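Local coordinates for Cg10997-pa (Drosophila melanogaster, PDB 2YV7), which might insert into membranes and form chloride ion channels whose activity depends on pH, and may play a part in ethanol sensitivity, at residues L151-N155 with H200-L204; T163-T167 with Y207-Q213. All blocks are in the same frame, centred on the assembly; numbering follows the deposited sequence.

From the strands of its thioredoxin-like N-terminal domain the chain passes into the helices that complete the GST fold, and both contacts lie there, about 12 Å apart between centres. Helix 141-161 supplies the first half of contact 1, and the loop just beyond it the first half of contact 2. Helix 173-193 follows before the chain returns: 200-204 closes a loop of 44 intervening residues, and 207-213 then closes one of 39. The segments alternate, so the two closures cross, and helix 173-193 belongs to both. Contact 1 sets the start of helix 202-212 on helix 141-161; contact 2 ties its later turns to the loop 163-167.

Contact 1 of 2, residues L151-N155 with H200-L204; sequences LRKIN and HLTAL
The imidazole of His200 has Arg152 NH1 at its edge, near the ring plane and 4.2 Å from His200 CE1, whereas the histidine approaches the guanidinium obliquely. This loose meeting lies at the solvent-exposed margin of a helix-helix packing in the all-helical part of the GST fold, where the N-terminal end of helix 202-212 rests on helix 141-161. Arginine suits this margin because its long chain serves two purposes: Arg152 CD lies 3.7 Å from Leu201 CD2, while NE turns back to a salt bridge with Asp156 on its own helix.

Leu201 is the N-cap residue and the centre of an inverse gamma turn. Its apolar side chain folds inward, bringing CD1 to 4.1 Å from Leu151 CB. Leu204, one turn along, divides its branches between two neighbours: CD2 meets Leu151 CB at 4.0 Å, and CD1 meets Ile154 CG2 at 3.9 Å. Branched leucine and isoleucine fit such an apolar patch, which Leu182 and Leu178 of helix 173-193 extend.

Asn155 lies at the closest backbone approach, its CA only 4.8 Å from Leu204 CA. With CG anti to the backbone N (chi1 176°), its side chain reaches across to the first turn of helix 202-212, where a short polar group can sit beside backbone N atoms. Alanine suits position 203, where the helices come close: the CB of Ala203 lies 3.5 Å from Asn155 O, so the small methyl fits against the opposing backbone.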
ATOM      1  N   LEU A 151      -9.565  -8.315  10.897  1.00 23.25           N
ATOM      2  CA  LEU A 151      -8.119  -8.371  11.252  1.00 20.71           C
ATOM      3  C   LEU A 151      -7.858  -9.662  12.030  1.00 21.59           C
ATOM      4  O   LEU A 151      -6.769 -10.215  11.980  1.00 24.58           O
ATOM      5  CB  LEU A 151      -7.704  -7.179  12.093  1.00 24.64           C
ATOM      6  CG  LEU A 151      -7.841  -5.778  11.459  1.00 22.32           C
ATOM      7  CD1 LEU A 151      -7.471  -4.601  12.359  1.00 25.83           C
ATOM      8  CD2 LEU A 151      -6.902  -5.785  10.149  1.00 26.56           C
ATOM      9  N   ARG A 152      -8.853 -10.098  12.831  1.00 25.55           N
ATOM     10  CA  ARG A 152      -8.705 -11.401  13.532  1.00 25.88           C
ATOM     11  C   ARG A 152      -8.553 -12.536  12.586  1.00 22.15           C
ATOM     12  O   ARG A 152      -7.749 -13.430  12.802  1.00 26.06           O
ATOM     13  CB  ARG A 152      -9.859 -11.579  14.533  1.00 23.22           C
ATOM     14  CG  ARG A 152      -9.928 -12.923  15.322  1.00 24.57           C
ATOM     15  CD  ARG A 152      -8.639 -13.168  16.114  1.00 24.84           C
ATOM     16  NE  ARG A 152      -8.632 -14.465  16.857  1.00 25.29           N
ATOM     17  CZ  ARG A 152      -9.096 -14.586  18.102  1.00 28.55           C
ATOM     18  NH1 ARG A 152      -9.604 -13.523  18.691  1.00 27.19           N
ATOM     19  NH2 ARG A 152      -9.037 -15.760  18.749  1.00 27.34           N
ATOM     20  N   LYS A 153      -9.355 -12.546  11.538  1.00 24.48           N
ATOM     21  CA  LYS A 153      -9.253 -13.571  10.471  1.00 22.63           C
ATOM     22  C   LYS A 153      -7.890 -13.553   9.847  1.00 27.03           C
ATOM     23  O   LYS A 153      -7.260 -14.615   9.680  1.00 25.43           O
ATOM     24  CB  LYS A 153     -10.334 -13.402   9.394  1.00 26.29           C
ATOM     25  CG  LYS A 153     -11.847 -13.346   9.832  1.00 32.29           C
ATOM     26  CD  LYS A 153     -12.293 -14.359  10.805  1.00 36.38           C
ATOM     27  CE  LYS A 153     -13.729 -13.912  11.379  1.00 34.22           C
ATOM     28  NZ  LYS A 153     -14.590 -13.298  10.273  1.00 34.29           N
ATOM     29  N   ILE A 154      -7.387 -12.355   9.521  1.00 23.62           N
ATOM     30  CA  ILE A 154      -6.025 -12.249   8.945  1.00 22.55           C
ATOM     31  C   ILE A 154      -4.990 -12.730   9.943  1.00 22.94           C
ATOM     32  O   ILE A 154      -4.133 -13.494   9.643  1.00 25.25           O
ATOM     33  CB  ILE A 154      -5.758 -10.798   8.438  1.00 21.19           C
ATOM     34  CG1 ILE A 154      -6.807 -10.481   7.352  1.00 21.83           C
ATOM     35  CG2 ILE A 154      -4.312 -10.602   8.001  1.00 24.64           C
ATOM     36  CD1 ILE A 154      -6.985  -8.896   6.965  1.00 20.23           C
ATOM     37  N   ASN A 155      -5.116 -12.310  11.201  1.00 25.01           N
ATOM     38  CA  ASN A 155      -4.189 -12.793  12.207  1.00 23.01           C
ATOM     39  C   ASN A 155      -4.136 -14.340  12.276  1.00 21.53           C
ATOM     40  O   ASN A 155      -3.063 -14.936  12.386  1.00 23.46           O
ATOM     41  CB  ASN A 155      -4.620 -12.273  13.581  1.00 23.56           C
ATOM     42  CG  ASN A 155      -3.728 -12.841  14.704  1.00 31.35           C
ATOM     43  OD1 ASN A 155      -4.060 -13.870  15.376  1.00 27.98           O
ATOM     44  ND2 ASN A 155      -2.612 -12.206  14.903  1.00 24.66           N
ATOM     45  N   HIS A 200      -3.227  -8.787  21.374  1.00 31.40           N
ATOM     46  CA  HIS A 200      -3.337 -10.241  21.355  1.00 31.27           C
ATOM     47  C   HIS A 200      -3.377 -10.800  19.937  1.00 31.74           C
ATOM     48  O   HIS A 200      -3.397 -12.041  19.728  1.00 28.04           O
ATOM     49  CB  HIS A 200      -4.539 -10.709  22.179  1.00 30.27           C
ATOM     50  CG  HIS A 200      -5.840 -10.196  21.675  1.00 31.80           C
ATOM     51  ND1 HIS A 200      -6.619 -10.915  20.804  1.00 31.53           N
ATOM     52  CD2 HIS A 200      -6.504  -9.040  21.924  1.00 25.77           C
ATOM     53  CE1 HIS A 200      -7.708 -10.212  20.518  1.00 33.62           C
ATOM     54  NE2 HIS A 200      -7.643  -9.062  21.162  1.00 33.35           N
ATOM     55  N   LEU A 201      -3.304  -9.886  18.954  1.00 27.57           N
ATOM     56  CA  LEU A 201      -3.184 -10.313  17.579  1.00 24.15           C
ATOM     57  C   LEU A 201      -1.719 -10.519  17.251  1.00 29.63           C
ATOM     58  O   LEU A 201      -1.142  -9.825  16.407  1.00 27.65           O
ATOM     59  CB  LEU A 201      -3.898  -9.359  16.612  1.00 25.34           C
ATOM     60  CG  LEU A 201      -5.416  -9.203  16.831  1.00 26.90           C
ATOM     61  CD1 LEU A 201      -6.150  -8.379  15.710  1.00 26.54           C
ATOM     62  CD2 LEU A 201      -6.134 -10.608  17.061  1.00 25.58           C
ATOM     63  N   THR A 202      -1.106 -11.488  17.926  1.00 24.55           N
ATOM     64  CA  THR A 202       0.347 -11.676  17.842  1.00 30.55           C
ATOM     65  C   THR A 202       0.907 -11.863  16.431  1.00 23.56           C
ATOM     66  O   THR A 202       1.940 -11.264  16.105  1.00 30.98           O
ATOM     67  CB  THR A 202       0.810 -12.813  18.798  1.00 30.87           C
ATOM     68  OG1 THR A 202       0.412 -12.459  20.129  1.00 38.31           O
ATOM     69  CG2 THR A 202       2.338 -12.883  18.854  1.00 37.34           C
ATOM     70  N   ALA A 203       0.244 -12.661  15.608  1.00 23.96           N
ATOM     71  CA  ALA A 203       0.797 -12.990  14.242  1.00 22.09           C
ATOM     72  C   ALA A 203       0.712 -11.746  13.330  1.00 25.54           C
ATOM     73  O   ALA A 203       1.602 -11.491  12.472  1.00 25.76           O
ATOM     74  CB  ALA A 203       0.083 -14.123  13.654  1.00 23.71           C
ATOM     75  N   LEU A 204      -0.362 -10.991  13.520  1.00 23.52           N
ATOM     76  CA  LEU A 204      -0.558  -9.726  12.788  1.00 27.88           C
ATOM     77  C   LEU A 204       0.488  -8.681  13.187  1.00 26.10           C
ATOM     78  O   LEU A 204       1.041  -7.975  12.338  1.00 24.75           O
ATOM     79  CB  LEU A 204      -2.005  -9.232  12.960  1.00 24.83           C
ATOM     80  CG  LEU A 204      -2.364  -8.040  12.021  1.00 24.19           C
ATOM     81  CD1 LEU A 204      -2.212  -8.392  10.506  1.00 26.86           C
ATOM     82  CD2 LEU A 204      -3.758  -7.478  12.347  1.00 27.33           C
TER

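Contact 2 of 2, residues T163-T167 with Y207-Q213; sequences TRFLT and YMYHMYQ
Arg164 starts extended, with CG anti to the backbone N, and then bends sharply at chi3 (-88°), a turn that lays its guanidinium over one face of the His210 ring. His210 meets it from the last turns of helix 202-212, its CG anti to the carbonyl carbon and its CB directed at the loop 163-167. The two planes are tilted by 31°, with Arg164 CZ 3.4 Å from His210 ND1. Nearer the backbone, Arg164 CG makes a CH-pi contact with the imidazole, 4.0 Å from the ring centroid; the same methylene also lies over the centre of the Phe165 ring, so it packs against two aromatic faces.

Polar links at the edges are weak or water-borne. His210 ND1 donates a weak, long bond of 3.5 Å to Gln213 OE1 in the plane of the imidazole, and a water that donates to His210 O (2.8 Å) accepts a weak bond from Arg164 NH1. With an alanine in place of His210, the guanidinium would probably lose the surface it lies on and be set free to swing, and Gln213 OE1 would lose the weak bond from ND1.

Deeper in, Tyr207 crosses Phe165 at about a right angle, its CE1 4.1 Å from Phe165 CD1, and Leu166 CD1 reaches Tyr207 OH at 3.8 Å. Tyrosine suits this place because its ring packs as an apolar surface while its hydroxyl bonds Asp175 OD1, which also receives Leu166 N.

The guanidinium stacks over the ring with Arg164 NH1 3.0 Å from His210 ND1, at an angle too poor for a hydrogen bond; a positive charge so near would probably disfavour a second proton on the imidazole.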
ATOM      1  N   THR A 163       4.232 -18.382   8.284  1.00 33.11           N
ATOM      2  CA  THR A 163       5.180 -17.915   7.285  1.00 36.56           C
ATOM      3  C   THR A 163       5.335 -16.416   7.534  1.00 35.22           C
ATOM      4  O   THR A 163       4.523 -15.823   8.265  1.00 33.92           O
ATOM      5  CB  THR A 163       4.680 -18.204   5.892  1.00 36.95           C
ATOM      6  OG1 THR A 163       3.338 -17.678   5.725  1.00 38.94           O
ATOM      7  CG2 THR A 163       4.654 -19.724   5.654  1.00 39.12           C
ATOM      8  N   ARG A 164       6.396 -15.828   6.986  1.00 33.68           N
ATOM      9  CA  ARG A 164       6.721 -14.441   7.262  1.00 32.55           C
ATOM     10  C   ARG A 164       5.626 -13.605   6.609  1.00 33.71           C
ATOM     11  O   ARG A 164       5.183 -12.658   7.218  1.00 33.24           O
ATOM     12  CB  ARG A 164       8.076 -13.994   6.707  1.00 32.69           C
ATOM     13  CG  ARG A 164       8.455 -12.574   7.090  1.00 39.93           C
ATOM     14  CD  ARG A 164       9.802 -12.192   6.602  1.00 42.57           C
ATOM     15  NE  ARG A 164      10.764 -12.584   7.600  1.00 50.36           N
ATOM     16  CZ  ARG A 164      11.603 -11.756   8.207  1.00 50.65           C
ATOM     17  NH1 ARG A 164      11.635 -10.457   7.908  1.00 53.42           N
ATOM     18  NH2 ARG A 164      12.439 -12.259   9.102  1.00 54.62           N
ATOM     19  N   PHE A 165       5.204 -13.996   5.411  1.00 30.80           N
ATOM     20  CA  PHE A 165       4.192 -13.185   4.688  1.00 31.33           C
ATOM     21  C   PHE A 165       2.915 -13.972   4.380  1.00 29.95           C
ATOM     22  O   PHE A 165       2.758 -15.102   4.831  1.00 29.50           O
ATOM     23  CB  PHE A 165       4.866 -12.635   3.426  1.00 29.36           C
ATOM     24  CG  PHE A 165       6.062 -11.785   3.723  1.00 28.79           C
ATOM     25  CD1 PHE A 165       5.928 -10.554   4.363  1.00 30.96           C
ATOM     26  CD2 PHE A 165       7.354 -12.236   3.361  1.00 32.96           C
ATOM     27  CE1 PHE A 165       7.043  -9.750   4.620  1.00 32.39           C
ATOM     28  CE2 PHE A 165       8.477 -11.415   3.602  1.00 31.33           C
ATOM     29  CZ  PHE A 165       8.311 -10.192   4.230  1.00 29.46           C
ATOM     30  N   LEU A 166       1.969 -13.391   3.644  1.00 25.70           N
ATOM     31  CA  LEU A 166       0.659 -14.040   3.553  1.00 26.42           C
ATOM     32  C   LEU A 166       0.705 -15.438   2.879  1.00 29.91           C
ATOM     33  O   LEU A 166      -0.099 -16.295   3.192  1.00 29.92           O
ATOM     34  CB  LEU A 166      -0.342 -13.217   2.749  1.00 24.69           C
ATOM     35  CG  LEU A 166      -0.896 -12.008   3.479  1.00 24.61           C
ATOM     36  CD1 LEU A 166      -1.477 -10.993   2.518  1.00 26.20           C
ATOM     37  CD2 LEU A 166      -2.013 -12.469   4.488  1.00 26.41           C
ATOM     38  N   THR A 167       1.544 -15.625   1.880  1.00 26.88           N
ATOM     39  CA  THR A 167       1.495 -16.883   1.127  1.00 32.41           C
ATOM     40  C   THR A 167       2.791 -17.684   1.267  1.00 34.11           C
ATOM     41  O   THR A 167       2.954 -18.706   0.590  1.00 37.22           O
ATOM     42  CB  THR A 167       1.250 -16.662  -0.382  1.00 31.22           C
ATOM     43  OG1 THR A 167       2.391 -15.974  -0.885  1.00 30.86           O
ATOM     44  CG2 THR A 167      -0.021 -15.797  -0.647  1.00 27.29           C
ATOM     45  N   TYR A 207       3.633  -9.675  11.618  1.00 24.97           N
ATOM     46  CA  TYR A 207       3.628  -9.333  10.204  1.00 24.08           C
ATOM     47  C   TYR A 207       3.985  -7.828  10.012  1.00 25.52           C
ATOM     48  O   TYR A 207       4.792  -7.477   9.144  1.00 24.92           O
ATOM     49  CB  TYR A 207       2.205  -9.623   9.655  1.00 23.30           C
ATOM     50  CG  TYR A 207       1.982  -9.383   8.189  1.00 22.77           C
ATOM     51  CD1 TYR A 207       2.437 -10.277   7.214  1.00 26.26           C
ATOM     52  CD2 TYR A 207       1.256  -8.267   7.785  1.00 23.53           C
ATOM     53  CE1 TYR A 207       2.176 -10.089   5.838  1.00 25.51           C
ATOM     54  CE2 TYR A 207       0.964  -8.047   6.396  1.00 25.90           C
ATOM     55  CZ  TYR A 207       1.401  -8.949   5.453  1.00 22.65           C
ATOM     56  OH  TYR A 207       1.069  -8.683   4.157  1.00 23.74           O
ATOM     57  N   MET A 208       3.362  -6.943  10.813  1.00 24.36           N
ATOM     58  CA  MET A 208       3.648  -5.512  10.712  1.00 28.05           C
ATOM     59  C   MET A 208       5.099  -5.204  11.101  1.00 25.50           C
ATOM     60  O   MET A 208       5.776  -4.356  10.469  1.00 25.82           O
ATOM     61  CB  MET A 208       2.617  -4.706  11.523  1.00 23.41           C
ATOM     62  CG  MET A 208       1.248  -4.820  10.896  1.00 23.83           C
ATOM     63  SD  MET A 208       0.012  -3.740  11.618  1.00 26.52           S
ATOM     64  CE  MET A 208      -0.578  -4.728  12.966  1.00 26.86           C
ATOM     65  N   TYR A 209       5.605  -5.930  12.086  1.00 28.05           N
ATOM     66  CA  TYR A 209       6.985  -5.770  12.473  1.00 29.86           C
ATOM     67  C   TYR A 209       7.853  -5.978  11.232  1.00 28.42           C
ATOM     68  O   TYR A 209       8.680  -5.123  10.883  1.00 31.59           O
ATOM     69  CB  TYR A 209       7.327  -6.746  13.574  1.00 37.60           C
ATOM     70  CG  TYR A 209       8.750  -6.673  13.996  1.00 43.93           C
ATOM     71  CD1 TYR A 209       9.186  -5.644  14.833  1.00 43.67           C
ATOM     72  CD2 TYR A 209       9.657  -7.621  13.575  1.00 42.33           C
ATOM     73  CE1 TYR A 209      10.517  -5.566  15.236  1.00 47.51           C
ATOM     74  CE2 TYR A 209      10.970  -7.563  13.974  1.00 46.99           C
ATOM     75  CZ  TYR A 209      11.395  -6.517  14.802  1.00 44.92           C
ATOM     76  OH  TYR A 209      12.719  -6.449  15.224  1.00 47.65           O
ATOM     77  N   HIS A 210       7.623  -7.068  10.535  1.00 25.94           N
ATOM     78  CA  HIS A 210       8.343  -7.323   9.283  1.00 27.55           C
ATOM     79  C   HIS A 210       8.086  -6.339   8.188  1.00 30.42           C
ATOM     80  O   HIS A 210       8.957  -6.094   7.387  1.00 29.27           O
ATOM     81  CB  HIS A 210       8.098  -8.725   8.796  1.00 30.76           C
ATOM     82  CG  HIS A 210       8.620  -9.764   9.739  1.00 35.83           C
ATOM     83  ND1 HIS A 210       9.899  -9.715  10.255  1.00 38.67           N
ATOM     84  CD2 HIS A 210       8.016 -10.832  10.319  1.00 34.58           C
ATOM     85  CE1 HIS A 210      10.073 -10.734  11.087  1.00 37.93           C
ATOM     86  NE2 HIS A 210       8.948 -11.434  11.134  1.00 37.57           N
ATOM     87  N   MET A 211       6.854  -5.818   8.103  1.00 24.69           N
ATOM     88  CA  MET A 211       6.530  -4.783   7.125  1.00 23.24           C
ATOM     89  C   MET A 211       7.354  -3.541   7.266  1.00 24.94           C
ATOM     90  O   MET A 211       7.758  -2.928   6.257  1.00 27.58           O
ATOM     91  CB  MET A 211       5.018  -4.466   7.240  1.00 23.57           C
ATOM     92  CG  MET A 211       4.595  -3.119   7.113  1.00 32.28           C
ATOM     93  SD  MET A 211       2.760  -3.246   7.283  1.00 25.79           S
ATOM     94  CE  MET A 211       2.565  -1.993   8.507  1.00 32.51           C
ATOM     95  N   TYR A 212       7.677  -3.192   8.505  1.00 23.79           N
ATOM     96  CA  TYR A 212       8.475  -2.012   8.727  1.00 28.05           C
ATOM     97  C   TYR A 212       9.954  -2.229   8.436  1.00 33.28           C
ATOM     98  O   TYR A 212      10.679  -1.238   8.340  1.00 38.36           O
ATOM     99  CB  TYR A 212       8.273  -1.531  10.144  1.00 26.67           C
ATOM    100  CG  TYR A 212       6.841  -1.039  10.399  1.00 23.79           C
ATOM    101  CD1 TYR A 212       6.208  -0.061   9.530  1.00 21.29           C
ATOM    102  CD2 TYR A 212       6.111  -1.524  11.507  1.00 25.05           C
ATOM    103  CE1 TYR A 212       4.918   0.358   9.731  1.00 24.66           C
ATOM    104  CE2 TYR A 212       4.804  -1.079  11.735  1.00 23.21           C
ATOM    105  CZ  TYR A 212       4.233  -0.123  10.874  1.00 24.15           C
ATOM    106  OH  TYR A 212       2.981   0.284  11.097  1.00 23.85           O
ATOM    107  N   GLN A 213      10.391  -3.494   8.356  1.00 30.25           N
ATOM    108  CA  GLN A 213      11.781  -3.859   7.977  1.00 30.95           C
ATOM    109  C   GLN A 213      11.932  -3.971   6.463  1.00 37.77           C
ATOM    110  O   GLN A 213      13.052  -4.179   5.968  1.00 34.55           O
ATOM    111  CB  GLN A 213      12.217  -5.178   8.622  1.00 34.43           C
ATOM    112  CG  GLN A 213      12.364  -5.116  10.119  1.00 38.07           C
ATOM    113  CD  GLN A 213      12.729  -6.471  10.752  1.00 43.54           C
ATOM    114  OE1 GLN A 213      12.635  -7.541  10.114  1.00 44.75           O
ATOM    115  NE2 GLN A 213      13.116  -6.431  12.025  1.00 43.12           N
TER
HETATM  116  O   HOH W   1      10.816  -7.885   6.326  1.00 40.50           O